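Local coordinates for protein putative dioxygenase (1H-3-hydroxy-4-oxoquinaldine 2,4-dioxygenase) (Mycobacteroides abscessus subsp. abscessus, PDB 6RA3) that cleaves the heterocyclic ring of the Pseudomonas quinolone signal (PQS) with dioxygen, forming N-octanoylanthranilate and carbon monoxide, at residues Ala224-Phe229 against Pro234-Arg239; Asp121-Pro126 against Glu189-Trp194; Arg57-Asp62 against Gly173-Asp178; Asp34-Asp39 against Arg169-Gly174. One frame throughout, in Å; residues are numbered along the deposited sequence.

From the N terminus, the loop after strand 24-28 opens contact 4, the loop after strand 51-54 opens contact 3, and the loop after strand 116-120 opens contact 2. The chain then runs through helices until 169-174 closes contact 4. The overlapping segment 173-178 closes contact 3, so these two end on one turn and share Gly173 and Gly174. Contact 2 closes last, at 189-194 on helix 177-194, and crosses both. Together the three tie loops of the central sheet to the helical insertion. Contact 1 follows in series as a short local closure between helix 221-232 and strand 236-240; it touches contact 2 where His226 packs on Met124.

Contact 1: Ala224-Phe229 against Pro234-Arg239; sequences ALHDDF and PWFSYR
His226, Phe229, Trp235, Phe236 and Tyr238 form an aromatic cluster between helix and strand in the beta-alpha-beta unit made by strand 209-214, helix 221-232 and strand 236-240. The local axes of 224-229 and 236-239 approach to 8.3 Å and run nearly antiparallel, at 153°, as expected when a helix returns the chain to the start of a neighbouring parallel strand. Two aromatic residues on each element point toward the other. The clearest ring pair is T-shaped: the edge of Phe229 meets one face of Phe236, with Phe229 CD2 3.6 Å from Phe236 CG and the planes 82° apart. Phe236 has its CG anti to the backbone N (chi1 -177°), which swings the ring off the strand and under that edge. Phe229 also reaches the indole, its CE2 lying 3.7 Å from Trp235 CH2. On its rim, Phe236 is met by His226, whose CD2 stands 3.6 Å from Phe236 CZ; these two rings touch rim to rim and do not stack. His226 makes its other contact through CB, which sits over the centre of the Tyr238 ring, 3.5 Å from the centroid, a CH-pi contact. Both imidazole nitrogens are engaged beyond the pair: ND1 bonds to Tyr222 O and NE2 to His212 ND1, which limits rotation of the ring. Helix 197-202 adds Met198 against His226 and Phe229, while strand 209-214 pairs through its backbone with 235-239 and packs Ile210, His212 and Phe214 on Trp235, Phe236 and Tyr238, respectively.

Contact 2: Asp121-Pro126 against Glu189-Trp194; sequences DLIMTP and EAYRTW
Tyr191 carries the whole contact, reaching with its phenol end into the loop 121-126. The polar part is one hydrogen bond, from Tyr191 OH to Ile123 O at 2.9 Å, with the carbonyl oxygen at the ring edge and in the ring plane; the position of Ile123 O is somewhat uncertain in the model. Two apolar groups also touch this hydroxyl: Ile123 CB approaches Tyr191 OH to 3.2 Å, and Leu122 CD1 lies 3.6 Å from it, the leucine and tyrosine side chains running antiparallel alongside each other. Further along the ring edge, Thr125 O faces Tyr191 CE2 at 3.5 Å. With CG beside the backbone N (chi1 -77°), the ring projects from the helix toward the loop. This loop follows strand 116-120 of the alpha/beta hydrolase fold, and helix 177-194 belongs to the helical insertion that comes after it. Asp121, at the start of the loop, is hydrogen-bonded through OD1 to ND1 of the active-site His246, consistent with the acid-histidine pair of the catalytic triad. Tyr191 itself lies about 3 Å, side chain to side chain, from His97, a probable substrate-binding residue, and meets Trp100 edge-to-face. Each segment also has a side-chain bond of its own. Thr125 OG1 donates to Pro126 O at 3.1 Å, and Glu189 O accepts from Thr193 OG1 (2.7 Å) and Thr193 N on opposite faces of its carbonyl plane.

Contact 3: Arg57-Asp62 against Gly173-Asp178; sequences RGHGPD and GGHGFD
His59 and His175 both hold CG beside the backbone N and anti to the carbonyl carbon (chi1 -73° and -74°), and from these positions their side chains cross at about a right angle. The ring planes meet obliquely, at 52°, with centroids 5.0 Å apart. His175 CE1 lies over one face of the His59 ring, displaced toward the rim; the shortest ring-to-ring approach is His59 CD2 to His175 NE2, 3.8 Å. On the backbone side, the edge of the His175 ring, at CE1, faces Gly58 O, 3.4 Å away and in the imidazole plane. Direct hydrogen bonds between the segments are absent, and a water supplies the polar link: it donates to His59 O at 3.1 Å and lies 2.7 Å from His175 NE2, also in that ring's plane. His59 is held from both of its nitrogens. ND1 donates to Arg57 O at 2.9 Å in a nearly straight bond that keeps the acceptor in the ring plane, and NE2 is hydrogen-bonded to Ala32 N, so the surface offered to His175 is fixed in rotation. Gly58, with positive phi, turns the chain between Arg57 and His59. The contact joins the loop between strand 51-54 and helix 71-84 to the turn that leads, with Gly176 at the N-cap, into helix 177-194. Nearby, Arg63 bonds to Gly60 O and Gly173 O and thus spans the two loops, while Asp16 of the second subunit receives Gly174 N and Arg57 packs on strand 10-17.

Contact 4: Asp34-Asp39 against Arg169-Gly174; sequences DLRAYD and RYDSGG
Arg36 and Asp171 make the close part of this surface contact, crossing at about a right angle. The arginine chain, bent at chi3 (63°), lays its NE against Asp171 CB at 3.6 Å, and NH2 lies equally far, 3.6 Å, from Asp171 OD1. This is a salt bridge by charge alone: the carboxylate oxygen sits well out of the guanidinium plane, the two planes are 54° apart, and no N-H points at it. NE is buried here with no hydrogen-bond partner in the model. Away from the arginine the segments stand further apart and water fills in. Asp34 OD1 comes only to 4.3 Å from Asp171 O, and one water spans the gap, donating to Asp34 OD1 at 2.5 Å and to Asp171 O at 2.7 Å. A second water donates to Asp171 OD2 at 2.8 Å and only weakly to Arg36 O, so water links Asp171 to the other loop through its backbone O, and more weakly through its carboxylate. Asp34 OD1 has a further task: it accepts Arg36 N at 3.2 Å, from above the carboxylate plane. Close by, Tyr170 makes a cation-pi contact with Arg46 of the second subunit. The bond from Arg36 N to Asp34 OD1 defines an Asx turn, which here opens the short 3-10 segment 35-37 in the loop after strand 24-28 of the alpha/beta hydrolase fold, facing the residues that lead from helix 162-170 toward helix 177-194.

Contact 1: Ala224-Phe229 against Pro234-Arg239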
# COMPACT_ATOMS: atom_id res chain seq x y z
N ALA A 224 1.59 -3.45 -43.69
CA ALA A 224 2.56 -3.26 -44.76
C ALA A 224 3.47 -2.08 -44.46
O ALA A 224 4.64 -2.07 -44.87
CB ALA A 224 1.87 -3.06 -46.11
N LEU A 225 2.95 -1.08 -43.74
CA LEU A 225 3.82 0.01 -43.31
C LEU A 225 4.93 -0.51 -42.40
O LEU A 225 6.07 -0.01 -42.45
CB LEU A 225 2.97 1.08 -42.62
CG LEU A 225 3.69 2.23 -41.91
CD1 LEU A 225 4.19 3.30 -42.89
CD2 LEU A 225 2.74 2.81 -40.87
N HIS A 226 4.62 -1.51 -41.58
CA HIS A 226 5.62 -2.10 -40.68
C HIS A 226 6.64 -2.93 -41.45
O HIS A 226 7.86 -2.72 -41.32
CB HIS A 226 4.93 -2.96 -39.62
CG HIS A 226 4.36 -2.18 -38.48
ND1 HIS A 226 3.08 -1.67 -38.50
CD2 HIS A 226 4.88 -1.85 -37.28
CE1 HIS A 226 2.85 -1.03 -37.36
NE2 HIS A 226 3.92 -1.13 -36.60
N ASP A 227 6.17 -3.91 -42.24
CA ASP A 227 7.03 -4.63 -43.18
C ASP A 227 7.97 -3.67 -43.89
O ASP A 227 9.18 -3.88 -43.94
CB ASP A 227 6.18 -5.36 -44.22
CG ASP A 227 5.33 -6.44 -43.62
OD1 ASP A 227 5.81 -7.06 -42.64
OD2 ASP A 227 4.20 -6.69 -44.10
N ASP A 228 7.37 -2.62 -44.46
CA ASP A 228 8.11 -1.57 -45.14
C ASP A 228 9.15 -0.95 -44.23
O ASP A 228 10.32 -0.79 -44.60
CB ASP A 228 7.09 -0.53 -45.62
CG ASP A 228 7.65 0.44 -46.63
OD1 ASP A 228 8.75 1.01 -46.40
OD2 ASP A 228 6.96 0.65 -47.66
N PHE A 229 8.74 -0.59 -43.01
CA PHE A 229 9.68 -0.02 -42.06
C PHE A 229 10.72 -1.07 -41.65
O PHE A 229 11.92 -0.77 -41.59
CB PHE A 229 8.93 0.52 -40.84
CG PHE A 229 9.70 1.55 -40.07
CD1 PHE A 229 9.76 2.86 -40.51
CD2 PHE A 229 10.37 1.20 -38.91
CE1 PHE A 229 10.49 3.81 -39.82
CE2 PHE A 229 11.09 2.13 -38.21
CZ PHE A 229 11.16 3.45 -38.66
N PRO A 234 17.17 -2.70 -40.21
CA PRO A 234 17.40 -3.98 -39.51
C PRO A 234 17.00 -3.95 -38.05
O PRO A 234 16.55 -4.97 -37.53
CB PRO A 234 18.91 -4.21 -39.69
CG PRO A 234 19.26 -3.47 -40.95
CD PRO A 234 18.38 -2.24 -40.92
N TRP A 235 17.16 -2.81 -37.36
CA TRP A 235 16.93 -2.77 -35.91
C TRP A 235 15.47 -2.81 -35.52
O TRP A 235 15.17 -2.93 -34.33
CB TRP A 235 17.57 -1.51 -35.31
CG TRP A 235 17.41 -0.27 -36.11
CD1 TRP A 235 18.34 0.30 -36.94
CD2 TRP A 235 16.26 0.58 -36.15
NE1 TRP A 235 17.84 1.45 -37.50
CE2 TRP A 235 16.56 1.65 -37.03
CE3 TRP A 235 15.00 0.55 -35.53
CZ2 TRP A 235 15.65 2.67 -37.30
CZ3 TRP A 235 14.09 1.57 -35.81
CH2 TRP A 235 14.42 2.61 -36.68
N PHE A 236 14.55 -2.72 -36.47
CA PHE A 236 13.13 -2.69 -36.17
C PHE A 236 12.53 -4.05 -36.47
O PHE A 236 12.87 -4.69 -37.47
CB PHE A 236 12.40 -1.61 -36.98
CG PHE A 236 10.93 -1.50 -36.66
CD1 PHE A 236 10.48 -0.63 -35.67
CD2 PHE A 236 9.99 -2.25 -37.36
CE1 PHE A 236 9.11 -0.51 -35.39
CE2 PHE A 236 8.63 -2.15 -37.08
CZ PHE A 236 8.18 -1.29 -36.09
N SER A 237 11.64 -4.48 -35.59
CA SER A 237 10.83 -5.68 -35.77
C SER A 237 9.49 -5.38 -35.16
O SER A 237 9.31 -4.37 -34.48
CB SER A 237 11.45 -6.92 -35.11
OG SER A 237 11.61 -6.71 -33.71
N TYR A 238 8.55 -6.29 -35.37
CA TYR A 238 7.18 -6.05 -34.96
C TYR A 238 6.43 -7.37 -35.02
O TYR A 238 6.89 -8.35 -35.60
CB TYR A 238 6.49 -5.01 -35.87
CG TYR A 238 6.01 -5.59 -37.19
CD1 TYR A 238 4.75 -6.16 -37.30
CD2 TYR A 238 6.83 -5.58 -38.31
CE1 TYR A 238 4.30 -6.69 -38.50
CE2 TYR A 238 6.40 -6.10 -39.52
CZ TYR A 238 5.13 -6.66 -39.60
OH TYR A 238 4.69 -7.18 -40.80
N ARG A 239 5.22 -7.35 -34.47
CA ARG A 239 4.42 -8.55 -34.33
C ARG A 239 2.97 -8.18 -34.01
O ARG A 239 2.67 -7.72 -32.90
CB ARG A 239 5.02 -9.44 -33.24
CG ARG A 239 4.28 -10.76 -33.01
CD ARG A 239 5.17 -11.98 -33.29
NE ARG A 239 6.56 -11.77 -32.89
CZ ARG A 239 7.51 -12.70 -32.95
NH1 ARG A 239 7.22 -13.92 -33.39
NH2 ARG A 239 8.74 -12.40 -32.57

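Contact 2: Asp121-Pro126 against Glu189-Trp194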
# COMPACT_ATOMS: atom_id res chain seq x y z
N ASP A 121 1.14 -1.27 -28.86
CA ASP A 121 -0.10 -0.69 -29.41
C ASP A 121 -0.04 0.84 -29.53
O ASP A 121 -0.94 1.54 -29.08
CB ASP A 121 -1.30 -1.12 -28.56
CG ASP A 121 -2.51 -1.49 -29.41
OD1 ASP A 121 -3.22 -0.59 -29.91
OD2 ASP A 121 -2.75 -2.71 -29.58
N LEU A 122 1.03 1.34 -30.15
CA LEU A 122 1.23 2.77 -30.41
C LEU A 122 0.99 3.07 -31.89
O LEU A 122 1.59 2.43 -32.76
CB LEU A 122 2.65 3.19 -30.00
CG LEU A 122 3.12 4.60 -30.35
CD1 LEU A 122 2.20 5.68 -29.75
CD2 LEU A 122 4.55 4.80 -29.92
N ILE A 123 0.10 4.03 -32.17
CA ILE A 123 -0.27 4.37 -33.55
C ILE A 123 0.98 4.81 -34.31
O ILE A 123 1.61 5.81 -33.97
CB ILE A 123 -1.37 5.46 -33.55
CG1 ILE A 123 -2.69 4.90 -33.01
CG2 ILE A 123 -1.60 6.05 -34.93
CD1 ILE A 123 -3.27 3.75 -33.81
N MET A 124 1.35 4.04 -35.34
CA MET A 124 2.60 4.30 -36.04
C MET A 124 2.42 5.20 -37.26
O MET A 124 3.41 5.79 -37.73
CB MET A 124 3.24 2.97 -36.45
CG MET A 124 3.85 2.19 -35.26
SD MET A 124 5.35 2.98 -34.63
CE MET A 124 5.48 2.10 -33.05
N THR A 125 1.20 5.34 -37.76
CA THR A 125 0.86 6.33 -38.78
C THR A 125 0.90 7.74 -38.19
O THR A 125 1.04 7.91 -36.98
CB THR A 125 -0.54 6.05 -39.33
OG1 THR A 125 -1.50 6.11 -38.27
CG2 THR A 125 -0.63 4.68 -39.98
N PRO A 126 0.77 8.78 -39.03
CA PRO A 126 0.40 10.09 -38.49
C PRO A 126 -0.97 10.03 -37.82
O PRO A 126 -1.81 9.17 -38.12
CB PRO A 126 0.40 11.00 -39.73
CG PRO A 126 1.39 10.36 -40.67
CD PRO A 126 1.21 8.87 -40.44
N GLU A 189 0.59 16.98 -29.35
CA GLU A 189 1.82 17.69 -29.70
C GLU A 189 2.88 16.74 -30.26
O GLU A 189 3.66 17.12 -31.14
CB GLU A 189 2.38 18.44 -28.50
CG GLU A 189 3.69 19.20 -28.75
CD GLU A 189 4.43 19.53 -27.46
OE1 GLU A 189 3.83 19.37 -26.37
OE2 GLU A 189 5.61 19.94 -27.54
N ALA A 190 2.95 15.51 -29.73
CA ALA A 190 3.96 14.57 -30.19
C ALA A 190 3.76 14.25 -31.68
O ALA A 190 4.72 14.23 -32.45
CB ALA A 190 3.90 13.30 -29.34
N TYR A 191 2.51 14.03 -32.10
CA TYR A 191 2.26 13.76 -33.51
C TYR A 191 2.44 14.99 -34.39
O TYR A 191 2.80 14.86 -35.57
CB TYR A 191 0.86 13.19 -33.70
CG TYR A 191 0.75 11.75 -33.30
CD1 TYR A 191 0.36 11.39 -32.02
CD2 TYR A 191 1.04 10.73 -34.21
CE1 TYR A 191 0.25 10.06 -31.64
CE2 TYR A 191 0.94 9.39 -33.84
CZ TYR A 191 0.54 9.07 -32.55
OH TYR A 191 0.42 7.76 -32.15
N ARG A 192 2.21 16.19 -33.84
CA ARG A 192 2.46 17.42 -34.61
C ARG A 192 3.95 17.69 -34.78
O ARG A 192 4.36 18.30 -35.77
CB ARG A 192 1.82 18.63 -33.93
CG ARG A 192 0.32 18.67 -33.94
CD ARG A 192 -0.19 20.06 -33.58
NE ARG A 192 0.78 20.85 -32.83
CZ ARG A 192 0.77 21.03 -31.51
NH1 ARG A 192 -0.17 20.47 -30.76
NH2 ARG A 192 1.71 21.78 -30.95
N THR A 193 4.76 17.31 -33.80
CA THR A 193 6.19 17.58 -33.84
C THR A 193 6.91 16.62 -34.79
O THR A 193 7.65 17.05 -35.68
CB THR A 193 6.77 17.45 -32.43
OG1 THR A 193 6.03 18.29 -31.55
CG2 THR A 193 8.29 17.81 -32.40
N TRP A 194 6.67 15.33 -34.60
CA TRP A 194 7.43 14.26 -35.25
C TRP A 194 6.75 13.73 -36.49
O TRP A 194 7.42 13.11 -37.32
CB TRP A 194 7.64 13.09 -34.27
CG TRP A 194 8.51 13.45 -33.16
CD1 TRP A 194 8.13 13.70 -31.87
CD2 TRP A 194 9.92 13.65 -33.21
NE1 TRP A 194 9.22 14.03 -31.13
CE2 TRP A 194 10.34 14.00 -31.92
CE3 TRP A 194 10.88 13.53 -34.23
CZ2 TRP A 194 11.68 14.26 -31.60
CZ3 TRP A 194 12.22 13.79 -33.91
CH2 TRP A 194 12.60 14.15 -32.60

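Contact 3: Arg57-Asp62 against Gly173-Asp178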
# COMPACT_ATOMS: atom_id res chain seq x y z
N ARG A 57 5.18 10.73 -13.06
CA ARG A 57 4.86 11.78 -12.10
C ARG A 57 3.37 12.07 -12.12
O ARG A 57 2.71 11.94 -13.15
CB ARG A 57 5.70 13.05 -12.39
CG ARG A 57 5.28 13.90 -13.59
CD ARG A 57 6.05 15.21 -13.62
NE ARG A 57 7.50 15.07 -13.63
CZ ARG A 57 8.33 16.10 -13.63
NH1 ARG A 57 7.86 17.34 -13.61
NH2 ARG A 57 9.64 15.90 -13.65
N GLY A 58 2.80 12.33 -10.94
CA GLY A 58 1.38 12.53 -10.82
C GLY A 58 0.52 11.29 -10.95
O GLY A 58 -0.71 11.39 -10.85
N HIS A 59 1.11 10.11 -11.17
CA HIS A 59 0.37 8.87 -11.34
C HIS A 59 0.51 7.91 -10.16
O HIS A 59 -0.14 6.86 -10.16
CB HIS A 59 0.83 8.14 -12.62
CG HIS A 59 0.38 8.78 -13.89
ND1 HIS A 59 0.84 10.01 -14.31
CD2 HIS A 59 -0.52 8.39 -14.81
CE1 HIS A 59 0.27 10.33 -15.45
NE2 HIS A 59 -0.56 9.36 -15.78
N GLY A 60 1.36 8.23 -9.20
CA GLY A 60 1.56 7.38 -8.04
C GLY A 60 0.39 7.45 -7.08
O GLY A 60 -0.68 7.96 -7.42
N PRO A 61 0.58 6.95 -5.85
CA PRO A 61 -0.49 7.07 -4.84
C PRO A 61 -0.85 8.52 -4.53
O PRO A 61 -2.01 8.77 -4.23
CB PRO A 61 0.07 6.32 -3.60
CG PRO A 61 1.49 6.05 -3.88
CD PRO A 61 1.73 6.16 -5.37
N ASP A 62 0.09 9.47 -4.61
CA ASP A 62 -0.21 10.87 -4.37
C ASP A 62 -0.90 11.45 -5.60
O ASP A 62 -0.26 11.67 -6.63
CB ASP A 62 1.06 11.65 -4.03
CG ASP A 62 0.82 13.16 -3.89
OD1 ASP A 62 -0.35 13.61 -4.00
OD2 ASP A 62 1.82 13.90 -3.68
N GLY A 173 -8.69 4.47 -11.44
CA GLY A 173 -9.47 5.57 -10.90
C GLY A 173 -8.59 6.69 -10.37
O GLY A 173 -7.36 6.63 -10.43
N GLY A 174 -9.25 7.74 -9.87
CA GLY A 174 -8.54 8.83 -9.23
C GLY A 174 -7.82 9.80 -10.14
O GLY A 174 -6.93 10.53 -9.68
N HIS A 175 -8.16 9.82 -11.43
CA HIS A 175 -7.67 10.82 -12.36
C HIS A 175 -8.89 11.57 -12.89
O HIS A 175 -10.01 11.06 -12.83
CB HIS A 175 -6.86 10.19 -13.49
CG HIS A 175 -5.50 9.72 -13.09
ND1 HIS A 175 -4.53 10.56 -12.56
CD2 HIS A 175 -4.94 8.49 -13.14
CE1 HIS A 175 -3.44 9.86 -12.30
NE2 HIS A 175 -3.66 8.61 -12.65
N GLY A 176 -8.67 12.77 -13.39
CA GLY A 176 -9.78 13.59 -13.87
C GLY A 176 -9.37 14.46 -15.02
O GLY A 176 -8.51 14.10 -15.83
N PHE A 177 -10.00 15.63 -15.10
CA PHE A 177 -9.79 16.51 -16.24
C PHE A 177 -8.34 16.93 -16.36
O PHE A 177 -7.76 16.89 -17.45
CB PHE A 177 -10.70 17.74 -16.14
CG PHE A 177 -10.35 18.81 -17.12
CD1 PHE A 177 -10.67 18.66 -18.46
CD2 PHE A 177 -9.65 19.94 -16.73
CE1 PHE A 177 -10.34 19.64 -19.39
CE2 PHE A 177 -9.32 20.92 -17.64
CZ PHE A 177 -9.66 20.77 -18.98
N ASP A 178 -7.69 17.26 -15.23
CA ASP A 178 -6.29 17.71 -15.30
C ASP A 178 -5.40 16.72 -16.08
O ASP A 178 -4.62 17.11 -16.95
CB ASP A 178 -5.75 17.93 -13.89
CG ASP A 178 -4.24 18.15 -13.88
OD1 ASP A 178 -3.80 19.28 -14.15
OD2 ASP A 178 -3.48 17.20 -13.57
O HOH W 1 -2.19 6.41 -12.38

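Contact 4: Asp34-Asp39 against Arg169-Gly174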
# COMPACT_ATOMS: atom_id res chain seq x y z
N ASP A 34 -1.26 3.23 -13.94
CA ASP A 34 -0.01 3.06 -13.21
C ASP A 34 0.58 1.67 -13.42
O ASP A 34 0.23 0.96 -14.36
CB ASP A 34 -0.24 3.36 -11.73
CG ASP A 34 -1.23 2.42 -11.08
OD1 ASP A 34 -1.71 1.47 -11.75
OD2 ASP A 34 -1.55 2.63 -9.88
N LEU A 35 1.47 1.26 -12.52
CA LEU A 35 2.23 0.05 -12.73
C LEU A 35 1.36 -1.20 -12.69
O LEU A 35 1.78 -2.25 -13.19
CB LEU A 35 3.39 0.04 -11.74
CG LEU A 35 3.14 0.32 -10.27
CD1 LEU A 35 2.11 -0.66 -9.73
CD2 LEU A 35 4.46 0.26 -9.49
N ARG A 36 0.11 -1.10 -12.20
CA ARG A 36 -0.85 -2.20 -12.33
C ARG A 36 -1.15 -2.57 -13.78
O ARG A 36 -1.78 -3.61 -14.02
CB ARG A 36 -2.18 -1.87 -11.65
CG ARG A 36 -2.09 -1.40 -10.18
CD ARG A 36 -3.48 -1.01 -9.62
NE ARG A 36 -4.38 -2.17 -9.61
CZ ARG A 36 -4.68 -2.91 -8.53
NH1 ARG A 36 -4.17 -2.63 -7.33
NH2 ARG A 36 -5.51 -3.95 -8.66
N ALA A 37 -0.79 -1.72 -14.74
CA ALA A 37 -0.89 -2.13 -16.14
C ALA A 37 -0.04 -3.37 -16.42
O ALA A 37 -0.25 -4.03 -17.45
CB ALA A 37 -0.47 -0.99 -17.08
N TYR A 38 0.90 -3.69 -15.54
CA TYR A 38 1.86 -4.77 -15.74
C TYR A 38 1.75 -5.86 -14.69
O TYR A 38 2.62 -6.72 -14.61
CB TYR A 38 3.28 -4.21 -15.80
CG TYR A 38 3.50 -3.39 -17.05
CD1 TYR A 38 3.90 -4.00 -18.23
CD2 TYR A 38 3.26 -2.03 -17.06
CE1 TYR A 38 4.10 -3.27 -19.38
CE2 TYR A 38 3.46 -1.27 -18.22
CZ TYR A 38 3.88 -1.91 -19.38
OH TYR A 38 4.07 -1.20 -20.54
N ASP A 39 0.66 -5.87 -13.91
CA ASP A 39 0.46 -6.97 -12.96
C ASP A 39 0.44 -8.31 -13.66
O ASP A 39 0.96 -9.30 -13.14
CB ASP A 39 -0.86 -6.79 -12.20
CG ASP A 39 -0.74 -5.81 -11.03
OD1 ASP A 39 0.39 -5.42 -10.67
OD2 ASP A 39 -1.79 -5.43 -10.48
N ARG A 169 -12.24 -0.56 -15.79
CA ARG A 169 -13.38 -0.19 -14.96
C ARG A 169 -12.96 0.17 -13.53
O ARG A 169 -13.56 1.05 -12.91
CB ARG A 169 -14.37 -1.35 -14.91
CG ARG A 169 -15.09 -1.63 -16.25
CD ARG A 169 -16.22 -2.66 -16.08
NE ARG A 169 -15.71 -3.95 -15.63
CZ ARG A 169 -16.45 -5.05 -15.45
NH1 ARG A 169 -17.76 -5.02 -15.69
NH2 ARG A 169 -15.88 -6.18 -15.03
N TYR A 170 -11.94 -0.51 -12.99
CA TYR A 170 -11.71 -0.53 -11.54
C TYR A 170 -10.31 -0.09 -11.11
O TYR A 170 -10.14 0.36 -9.97
CB TYR A 170 -11.96 -1.95 -11.01
CG TYR A 170 -13.35 -2.50 -11.27
CD1 TYR A 170 -14.47 -1.71 -11.09
CD2 TYR A 170 -13.54 -3.82 -11.66
CE1 TYR A 170 -15.74 -2.22 -11.29
CE2 TYR A 170 -14.82 -4.33 -11.87
CZ TYR A 170 -15.90 -3.52 -11.69
OH TYR A 170 -17.19 -3.98 -11.89
N ASP A 171 -9.29 -0.26 -11.95
CA ASP A 171 -7.91 -0.13 -11.49
C ASP A 171 -7.24 1.14 -12.00
O ASP A 171 -6.03 1.31 -11.80
CB ASP A 171 -7.10 -1.37 -11.88
CG ASP A 171 -7.70 -2.65 -11.31
OD1 ASP A 171 -8.41 -2.59 -10.28
OD2 ASP A 171 -7.45 -3.73 -11.87
N SER A 172 -7.98 2.04 -12.61
CA SER A 172 -7.41 3.27 -13.15
C SER A 172 -8.20 4.49 -12.68
O SER A 172 -8.37 5.45 -13.43
CB SER A 172 -7.35 3.20 -14.68
OG SER A 172 -6.78 1.97 -15.13
N GLY A 173 -8.69 4.47 -11.44
CA GLY A 173 -9.47 5.57 -10.90
C GLY A 173 -8.59 6.69 -10.37
O GLY A 173 -7.36 6.63 -10.43
N GLY A 174 -9.25 7.74 -9.87
CA GLY A 174 -8.54 8.83 -9.23
C GLY A 174 -7.82 9.80 -10.14
O GLY A 174 -6.93 10.53 -9.68
O HOH W 2 -3.74 1.70 -13.27
O HOH W 3 -5.22 -3.93 -13.49